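Local coordinates for protein AncCDT-1 (Synthetic construct, PDB 5T0W) that probably binds amino acids, as an ancestral periplasmic solute-binding protein and forerunner of cyclohexadienyl dehydratase, and holds arginine in its cleft, at residues Asp30-Pro35 and Asn162-Phe167; Pro35-Asp40 and Val86-Thr91; Gln168-Val171 and Ala177-Thr180. One frame throughout, in Å; residues are numbered along the deposited sequence.

Contact 1. Residues Asp30-Pro35 and Asn162-Phe167; sequences DADYKP and NNAEAF. With ARG (arginine), chain E.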
loop_
_atom_site.group_PDB
_atom_site.type_symbol
_atom_site.label_atom_id
_atom_site.label_comp_id
_atom_site.label_asym_id
_atom_site.label_seq_id
_atom_site.Cartn_x
_atom_site.Cartn_y
_atom_site.Cartn_z
ATOM N N ASP A 30 -4.123 -1.796 6.663
ATOM C CA ASP A 30 -5.321 -1.014 6.337
ATOM C C ASP A 30 -5.986 -1.839 5.263
ATOM O O ASP A 30 -5.653 -1.766 4.066
ATOM C CB ASP A 30 -5.022 0.400 5.822
ATOM C CG ASP A 30 -6.212 1.018 5.095
ATOM O OD1 ASP A 30 -6.509 0.588 3.952
ATOM O OD2 ASP A 30 -6.867 1.918 5.672
ATOM N N ALA A 31 -6.955 -2.623 5.706
ATOM C CA ALA A 31 -7.364 -3.816 4.984
ATOM C C ALA A 31 -8.492 -3.664 3.897
ATOM O O ALA A 31 -9.247 -4.611 3.555
ATOM C CB ALA A 31 -7.669 -4.886 6.012
ATOM N N ASP A 32 -8.579 -2.461 3.336
ATOM C CA ASP A 32 -9.298 -2.273 2.064
ATOM C C ASP A 32 -8.320 -1.737 1.056
ATOM O O ASP A 32 -8.318 -0.547 0.758
ATOM C CB ASP A 32 -10.561 -1.396 2.136
ATOM C CG ASP A 32 -11.551 -1.714 0.996
ATOM O OD1 ASP A 32 -11.140 -2.397 0.018
ATOM O OD2 ASP A 32 -12.752 -1.312 1.094
ATOM N N TYR A 33 -7.475 -2.626 0.538
ATOM C CA TYR A 33 -6.416 -2.209 -0.360
ATOM C C TYR A 33 -5.995 -3.365 -1.231
ATOM O O TYR A 33 -4.916 -3.912 -1.074
ATOM C CB TYR A 33 -5.253 -1.661 0.463
ATOM C CG TYR A 33 -4.250 -0.901 -0.340
ATOM C CD1 TYR A 33 -4.612 0.246 -1.044
ATOM C CD2 TYR A 33 -2.934 -1.306 -0.380
ATOM C CE1 TYR A 33 -3.687 0.959 -1.772
ATOM C CE2 TYR A 33 -2.011 -0.596 -1.097
ATOM C CZ TYR A 33 -2.407 0.525 -1.785
ATOM O OH TYR A 33 -1.525 1.205 -2.495
ATOM N N LYS A 34 -6.913 -3.795 -2.087
ATOM C CA LYS A 34 -6.684 -4.936 -2.960
ATOM C C LYS A 34 -5.694 -4.516 -3.970
ATOM O O LYS A 34 -5.731 -3.396 -4.404
ATOM C CB LYS A 34 -7.947 -5.338 -3.695
ATOM C CG LYS A 34 -8.973 -6.020 -2.829
ATOM C CD LYS A 34 -10.411 -6.017 -3.394
ATOM C CE LYS A 34 -11.295 -4.869 -2.887
ATOM N NZ LYS A 34 -12.609 -4.893 -3.623
ATOM N N PRO A 35 -4.805 -5.417 -4.362
ATOM C CA PRO A 35 -4.662 -6.795 -3.917
ATOM C C PRO A 35 -3.657 -7.016 -2.743
ATOM O O PRO A 35 -3.219 -8.142 -2.522
ATOM C CB PRO A 35 -4.158 -7.480 -5.181
ATOM C CG PRO A 35 -3.260 -6.460 -5.780
ATOM C CD PRO A 35 -3.854 -5.112 -5.442
ATOM N N ASN A 162 -10.407 5.949 2.782
ATOM C CA ASN A 162 -10.266 4.661 2.110
ATOM C C ASN A 162 -10.177 4.835 0.642
ATOM O O ASN A 162 -10.734 5.783 0.142
ATOM C CB ASN A 162 -11.501 3.785 2.368
ATOM C CG ASN A 162 -11.682 3.434 3.840
ATOM O OD1 ASN A 162 -11.746 4.325 4.698
ATOM N ND2 ASN A 162 -11.780 2.132 4.142
ATOM N N ASN A 163 -9.552 3.902 -0.066
ATOM C CA ASN A 163 -9.548 3.976 -1.518
ATOM C C ASN A 163 -10.913 3.761 -2.122
ATOM O O ASN A 163 -11.195 4.297 -3.196
ATOM C CB ASN A 163 -8.557 2.966 -2.141
ATOM C CG ASN A 163 -7.247 3.614 -2.578
ATOM O OD1 ASN A 163 -7.212 4.751 -3.046
ATOM N ND2 ASN A 163 -6.161 2.867 -2.459
ATOM N N ALA A 164 -11.747 2.947 -1.473
ATOM C CA ALA A 164 -13.051 2.594 -2.051
ATOM C C ALA A 164 -13.906 3.847 -2.298
ATOM O O ALA A 164 -14.476 3.990 -3.389
ATOM C CB ALA A 164 -13.792 1.605 -1.176
ATOM N N GLU A 165 -13.927 4.764 -1.328
ATOM C CA GLU A 165 -14.590 6.042 -1.517
ATOM C C GLU A 165 -14.031 6.875 -2.675
ATOM O O GLU A 165 -14.790 7.518 -3.420
ATOM C CB GLU A 165 -14.451 6.886 -0.288
ATOM C CG GLU A 165 -15.479 6.628 0.768
ATOM C CD GLU A 165 -15.313 7.572 1.930
ATOM O OE1 GLU A 165 -14.229 7.601 2.563
ATOM O OE2 GLU A 165 -16.280 8.307 2.192
ATOM N N ALA A 166 -12.703 6.881 -2.822
ATOM C CA ALA A 166 -12.067 7.604 -3.913
ATOM C C ALA A 166 -12.513 7.021 -5.215
ATOM O O ALA A 166 -12.888 7.745 -6.130
ATOM C CB ALA A 166 -10.564 7.545 -3.801
ATOM N N PHE A 167 -12.493 5.700 -5.293
ATOM C CA PHE A 167 -13.047 4.991 -6.449
ATOM C C PHE A 167 -14.476 5.442 -6.692
ATOM O O PHE A 167 -14.826 5.844 -7.796
ATOM C CB PHE A 167 -12.957 3.466 -6.233
ATOM C CG PHE A 167 -13.633 2.645 -7.294
ATOM C CD1 PHE A 167 -13.151 2.623 -8.596
ATOM C CD2 PHE A 167 -14.752 1.891 -6.988
ATOM C CE1 PHE A 167 -13.788 1.875 -9.578
ATOM C CE2 PHE A 167 -15.393 1.146 -7.954
ATOM C CZ PHE A 167 -14.911 1.135 -9.252
HETATM N N ARG E . 1.909 2.853 -1.571
HETATM C CA ARG E . 1.220 4.063 -1.104
HETATM C C ARG E . 1.898 4.517 0.133
HETATM O O ARG E . 1.677 5.664 0.523
HETATM C CB ARG E . -0.217 3.773 -0.790
HETATM C CG ARG E . -0.346 2.827 0.369
HETATM C CD ARG E . -1.791 2.719 0.850
HETATM N NE ARG E . -1.998 1.431 1.491
HETATM C CZ ARG E . -3.113 1.085 2.114
HETATM N NH1 ARG E . -3.233 -0.134 2.655
HETATM N NH2 ARG E . -4.115 1.952 2.187
HETATM O OXT ARG E . 2.647 3.737 0.754
#
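Asp32 and Tyr33, in the irregular loop after strand 24-29, face Asn162 and Asn163, where the chain leads into helix 163-171, and the CA atoms of Asp32 and Asn162, like those of Tyr33 and Asn163, are 7.0 Å apart. With no hydrogen bond joining the segments, side chains make the contact. The Asn163 amide meets the Tyr33 ring at its edge: ND2 sits near the ring plane, 3.2 Å from CE1, and amide and ring are tilted by only 14°. Beside this pair, the carboxylate oxygen OD2 of Asp32 meets the methyl CB of Ala164 at 3.8 Å. The arrangement is that of a family 3 solute-binding protein, in which two lobes close on a ligand: 30-35 extends from the parallel sheet of one lobe, whereas 162-167 belongs to the other, where Asn163 also touches Gln139 and Thr180. The bound arginine lies on one face of the Tyr33 ring, its NE over the centre, with the guanidinium plane turned about 16° from the ring. Tyr33 reaches this position with CG anti to the backbone N (chi1 -166°), which brings OH to 3.3 Å from arginine CB. Asp30 takes two weak hydrogen bonds from the same guanidinium, from NH1 to the backbone O (3.2 Å) and from NH2 to OD1 (3.3 Å). Replacing Tyr33 by an alanine would probably open a gap beneath the guanidinium and deprive the Asn163 amide of its aromatic neighbour. The second carboxylate oxygen of Asp30, OD2, takes a weak hydrogen bond from Trp71 N, another residue of the pocket.

Contact 2. Residues Pro35-Asp40 and Val86-Thr91; sequences PFSFKD and VMSGMT. With ARG (arginine), chain E.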
loop_
_atom_site.group_PDB
_atom_site.type_symbol
_atom_site.label_atom_id
_atom_site.label_comp_id
_atom_site.label_asym_id
_atom_site.label_seq_id
_atom_site.Cartn_x
_atom_site.Cartn_y
_atom_site.Cartn_z
ATOM N N PRO A 35 -4.805 -5.417 -4.362
ATOM C CA PRO A 35 -4.662 -6.795 -3.917
ATOM C C PRO A 35 -3.657 -7.016 -2.743
ATOM O O PRO A 35 -3.219 -8.142 -2.522
ATOM C CB PRO A 35 -4.158 -7.480 -5.181
ATOM C CG PRO A 35 -3.260 -6.460 -5.780
ATOM C CD PRO A 35 -3.854 -5.112 -5.442
ATOM N N PHE A 36 -3.332 -5.981 -1.979
ATOM C CA PHE A 36 -2.330 -6.115 -0.916
ATOM C C PHE A 36 -2.920 -6.645 0.375
ATOM O O PHE A 36 -2.424 -7.636 0.920
ATOM C CB PHE A 36 -1.642 -4.785 -0.666
ATOM C CG PHE A 36 -0.743 -4.375 -1.765
ATOM C CD1 PHE A 36 0.545 -4.865 -1.822
ATOM C CD2 PHE A 36 -1.191 -3.524 -2.767
ATOM C CE1 PHE A 36 1.395 -4.522 -2.855
ATOM C CE2 PHE A 36 -0.345 -3.157 -3.812
ATOM C CZ PHE A 36 0.949 -3.658 -3.845
ATOM N N SER A 37 -3.992 -6.019 0.858
ATOM C CA SER A 37 -4.731 -6.581 1.985
ATOM C C SER A 37 -6.195 -6.161 1.960
ATOM O O SER A 37 -6.527 -4.972 1.816
ATOM C CB SER A 37 -4.107 -6.175 3.312
ATOM O OG SER A 37 -4.139 -4.786 3.433
ATOM N N PHE A 38 -7.068 -7.147 2.107
ATOM C CA PHE A 38 -8.488 -6.902 2.040
ATOM C C PHE A 38 -9.243 -8.054 2.679
ATOM O O PHE A 38 -8.664 -8.984 3.286
ATOM C CB PHE A 38 -8.925 -6.627 0.599
ATOM C CG PHE A 38 -8.549 -7.695 -0.368
ATOM C CD1 PHE A 38 -7.259 -7.789 -0.839
ATOM C CD2 PHE A 38 -9.515 -8.596 -0.842
ATOM C CE1 PHE A 38 -6.915 -8.769 -1.751
ATOM C CE2 PHE A 38 -9.181 -9.572 -1.749
ATOM C CZ PHE A 38 -7.869 -9.669 -2.198
ATOM N N LYS A 39 -10.553 -7.903 2.657
ATOM C CA LYS A 39 -11.449 -8.954 3.077
ATOM C C LYS A 39 -11.926 -9.673 1.847
ATOM O O LYS A 39 -12.229 -9.047 0.837
ATOM C CB LYS A 39 -12.642 -8.347 3.820
ATOM C CG LYS A 39 -12.274 -7.464 5.012
ATOM C CD LYS A 39 -11.149 -8.024 5.867
ATOM C CE LYS A 39 -11.186 -7.407 7.266
ATOM N NZ LYS A 39 -12.320 -7.918 8.092
ATOM N N ASP A 40 -11.955 -11.003 1.914
ATOM C CA ASP A 40 -12.672 -11.801 0.904
ATOM C C ASP A 40 -14.176 -11.793 1.210
ATOM O O ASP A 40 -14.635 -11.163 2.176
ATOM C CB ASP A 40 -12.089 -13.227 0.802
ATOM C CG ASP A 40 -12.238 -14.035 2.082
ATOM O OD1 ASP A 40 -12.942 -13.592 3.020
ATOM O OD2 ASP A 40 -11.644 -15.130 2.135
ATOM N N VAL A 86 4.354 -3.054 9.970
ATOM C CA VAL A 86 3.391 -2.606 8.934
ATOM C C VAL A 86 3.573 -3.451 7.662
ATOM O O VAL A 86 4.641 -3.472 7.101
ATOM C CB VAL A 86 3.598 -1.133 8.586
ATOM C CG1 VAL A 86 2.655 -0.707 7.498
ATOM C CG2 VAL A 86 3.413 -0.269 9.810
ATOM N N MET A 87 2.535 -4.152 7.240
ATOM C CA MET A 87 2.555 -4.861 5.970
ATOM C C MET A 87 1.295 -4.468 5.198
ATOM O O MET A 87 0.216 -5.025 5.407
ATOM C CB MET A 87 2.616 -6.370 6.184
ATOM C CG MET A 87 3.677 -6.811 7.188
ATOM S SD MET A 87 4.093 -8.572 7.346
ATOM C CE MET A 87 4.712 -9.151 5.764
ATOM N N SER A 88 1.410 -3.390 4.427
ATOM C CA SER A 88 0.223 -2.663 3.946
ATOM C C SER A 88 0.508 -1.812 2.729
ATOM O O SER A 88 0.043 -0.685 2.617
ATOM C CB SER A 88 -0.409 -1.812 5.058
ATOM O OG SER A 88 -1.786 -1.620 4.804
ATOM N N GLY A 89 1.280 -2.380 1.819
ATOM C CA GLY A 89 1.617 -1.726 0.566
ATOM C C GLY A 89 2.345 -0.419 0.745
ATOM O O GLY A 89 2.090 0.522 0.025
ATOM N N MET A 90 3.224 -0.365 1.741
ATOM C CA MET A 90 3.855 0.873 2.103
ATOM C C MET A 90 5.113 1.209 1.300
ATOM O O MET A 90 6.102 0.504 1.323
ATOM C CB MET A 90 4.182 0.855 3.564
ATOM C CG MET A 90 4.666 2.187 4.051
ATOM S SD MET A 90 4.620 2.279 5.810
ATOM C CE MET A 90 5.366 3.877 6.032
ATOM N N THR A 91 5.042 2.304 0.566
ATOM C CA THR A 91 6.170 2.833 -0.170
ATOM C C THR A 91 7.239 3.350 0.810
ATOM O O THR A 91 6.928 3.967 1.803
ATOM C CB THR A 91 5.698 3.989 -1.065
ATOM O OG1 THR A 91 4.721 3.511 -1.989
ATOM C CG2 THR A 91 6.843 4.583 -1.820
HETATM N N ARG E . 1.909 2.853 -1.571
HETATM C CA ARG E . 1.220 4.063 -1.104
HETATM C C ARG E . 1.898 4.517 0.133
HETATM O O ARG E . 1.677 5.664 0.523
HETATM C CB ARG E . -0.217 3.773 -0.790
HETATM C CG ARG E . -0.346 2.827 0.369
HETATM C CD ARG E . -1.791 2.719 0.850
HETATM N NE ARG E . -1.998 1.431 1.491
HETATM C CZ ARG E . -3.113 1.085 2.114
HETATM N NH1 ARG E . -3.233 -0.134 2.655
HETATM N NH2 ARG E . -4.115 1.952 2.187
HETATM O OXT ARG E . 2.647 3.737 0.754
#
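Phe36 lays one face of its ring over Gly89, with CD1 4.1 Å from Gly89 CA and the CA displaced toward the ring's rim. Gly89 has a positive phi (60°), and a CB there would point at the ring, so the lack of a side chain suits both the backbone turn and the overlap. Next to it Ser37 OG and Ser88 OG stand 4.2 Å apart, each engaged with another partner: Ser37 OG with Thr29 OG1, Ser88 OG with Asp30 N. Phe36 and Ser37 together face Tyr33 as a classic beta bulge. Ser88, Gly89 and Thr91 of the 86-91 loop also bond the arginine. Ser88 O receives NE at 3.1 Å and, weakly, NH1, while Ser88 OG takes NH1 at 3.0 Å. At the other end of the ligand, the amino N donates to Gly89 O (2.8 Å) and to Thr91 OG1 (2.9 Å), a hydroxyl placed anti to its carbonyl carbon by chi1 -60°. Thr91 N gives arginine OXT a nearly straight bond, 2.8 Å with 169° at the hydrogen. With Arg96 added from helix 94-97, this is the backbone-rich grip on an alpha-amino acid seen in amino acid-binding periplasmic proteins.

Contact 3. Residues Gln168-Val171 and Ala177-Thr180; sequences QEVV and AMVT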
loop_
_atom_site.group_PDB
_atom_site.type_symbol
_atom_site.label_atom_id
_atom_site.label_comp_id
_atom_site.label_asym_id
_atom_site.label_seq_id
_atom_site.Cartn_x
_atom_site.Cartn_y
_atom_site.Cartn_z
ATOM N N GLN A 168 -15.289 5.431 -5.648
ATOM C CA GLN A 168 -16.679 5.869 -5.758
ATOM C C GLN A 168 -16.814 7.334 -6.256
ATOM O O GLN A 168 -17.696 7.630 -7.068
ATOM C CB GLN A 168 -17.394 5.662 -4.419
ATOM C CG GLN A 168 -18.861 6.076 -4.419
ATOM C CD GLN A 168 -19.675 5.349 -3.355
ATOM O OE1 GLN A 168 -19.113 4.672 -2.486
ATOM N NE2 GLN A 168 -20.988 5.499 -3.412
ATOM N N GLU A 169 -15.952 8.234 -5.780
ATOM C CA GLU A 169 -15.965 9.629 -6.254
ATOM C C GLU A 169 -15.739 9.795 -7.728
ATOM O O GLU A 169 -16.356 10.665 -8.350
ATOM C CB GLU A 169 -14.928 10.523 -5.576
ATOM C CG GLU A 169 -15.343 11.966 -5.653
ATOM C CD GLU A 169 -16.140 12.349 -4.450
ATOM O OE1 GLU A 169 -16.970 11.518 -3.981
ATOM O OE2 GLU A 169 -15.911 13.470 -3.986
ATOM N N VAL A 170 -14.832 9.012 -8.288
ATOM C CA VAL A 170 -14.604 9.131 -9.715
ATOM C C VAL A 170 -15.735 8.482 -10.521
ATOM O O VAL A 170 -16.160 9.037 -11.552
ATOM C CB VAL A 170 -13.215 8.639 -10.144
ATOM C CG1 VAL A 170 -13.085 7.161 -9.893
ATOM C CG2 VAL A 170 -12.979 8.930 -11.604
ATOM N N VAL A 171 -16.277 7.365 -10.043
ATOM C CA VAL A 171 -17.402 6.741 -10.769
ATOM C C VAL A 171 -18.638 7.625 -10.760
ATOM O O VAL A 171 -19.347 7.727 -11.773
ATOM C CB VAL A 171 -17.753 5.341 -10.229
ATOM C CG1 VAL A 171 -18.961 4.754 -10.959
ATOM C CG2 VAL A 171 -16.555 4.418 -10.401
ATOM N N ALA A 177 -10.777 12.218 -11.813
ATOM C CA ALA A 177 -9.797 11.173 -11.795
ATOM C C ALA A 177 -9.447 10.783 -10.383
ATOM O O ALA A 177 -9.776 11.510 -9.442
ATOM C CB ALA A 177 -8.560 11.645 -12.508
ATOM N N MET A 178 -8.790 9.632 -10.235
ATOM C CA MET A 178 -8.126 9.278 -9.009
ATOM C C MET A 178 -6.724 8.757 -9.324
ATOM O O MET A 178 -6.473 8.205 -10.374
ATOM C CB MET A 178 -8.908 8.268 -8.179
ATOM C CG MET A 178 -8.710 6.818 -8.520
ATOM S SD MET A 178 -9.634 5.672 -7.421
ATOM C CE MET A 178 -8.684 5.741 -5.927
ATOM N N VAL A 179 -5.803 8.984 -8.396
ATOM C CA VAL A 179 -4.465 8.495 -8.526
ATOM C C VAL A 179 -4.287 7.463 -7.437
ATOM O O VAL A 179 -4.765 7.636 -6.325
ATOM C CB VAL A 179 -3.420 9.618 -8.390
ATOM C CG1 VAL A 179 -2.036 9.082 -8.735
ATOM C CG2 VAL A 179 -3.747 10.818 -9.278
ATOM N N THR A 180 -3.581 6.393 -7.756
ATOM C CA THR A 180 -3.326 5.332 -6.813
ATOM C C THR A 180 -2.125 4.508 -7.304
ATOM O O THR A 180 -1.642 4.714 -8.428
ATOM C CB THR A 180 -4.590 4.483 -6.643
ATOM O OG1 THR A 180 -4.467 3.670 -5.484
ATOM C CG2 THR A 180 -4.814 3.557 -7.831
#
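Val170 packs its two methyl groups against the start of strand 177-181, within a beta-alpha-beta crossover: strand 156-160, helix 163-171 and strand 177-181 follow one another, and both strands run parallel to 135-139, which lies between them. The backbones come close, with the CA atoms of Val170 and Ala177 5.6 Å apart, yet no hydrogen bond links the segments and the contact is apolar. The valine torsion decides which branch does what. With chi1 at 65°, CG2 stands anti to the backbone N and bears on the strand backbone, 3.9 Å from Ala177 CA and 4.0 Å from Ala177 N. CG1, wedged between the backbone N and the carbonyl carbon, faces the Met178 side chain instead. Ala177 points its own methyl away from the helix, toward Ile113 and Val115 of strand 107-115, so it is the main chain of Ala177 that receives the valine. Met178 sets out toward the helix, and its chi2 of 177° keeps the chain extended to the sulfur before chi3 (-74°) turns CE off to one side, against Ala166 and Asn163 of the preceding helical turns. Beside the apolar patch, Glu169 directs its carboxylate away from the strand, into salt bridges with Arg158 and Arg174. The side-chain contact proper is between Val170 CG1 and Met178 SD, 4.5 Å apart.

How the contacts relate
From the N terminus, the chain leaves strand 24-29 into 30-35 and runs through the shared Pro35 into 35-40. Contact 2 closes first, when 86-91 returns 46 residues later, inside the much longer loop that contact 1 completes at 162-167. Contact 3 then follows in series as a short local closure between helix 163-171 and strand 177-181. Contact 2 joins parts of one lobe; contact 1 bridges the lobes; contact 3 sets the bridging helix on the sheet of the second lobe. Contacts 1 and 2 share the arginine and pack together where Ala31 CA lies near Ser37 OG, whereas contacts 1 and 3 share helix 163-171, with Asn163 ND2 packed near Thr180 OG1. Contacts 2 and 3 do not touch.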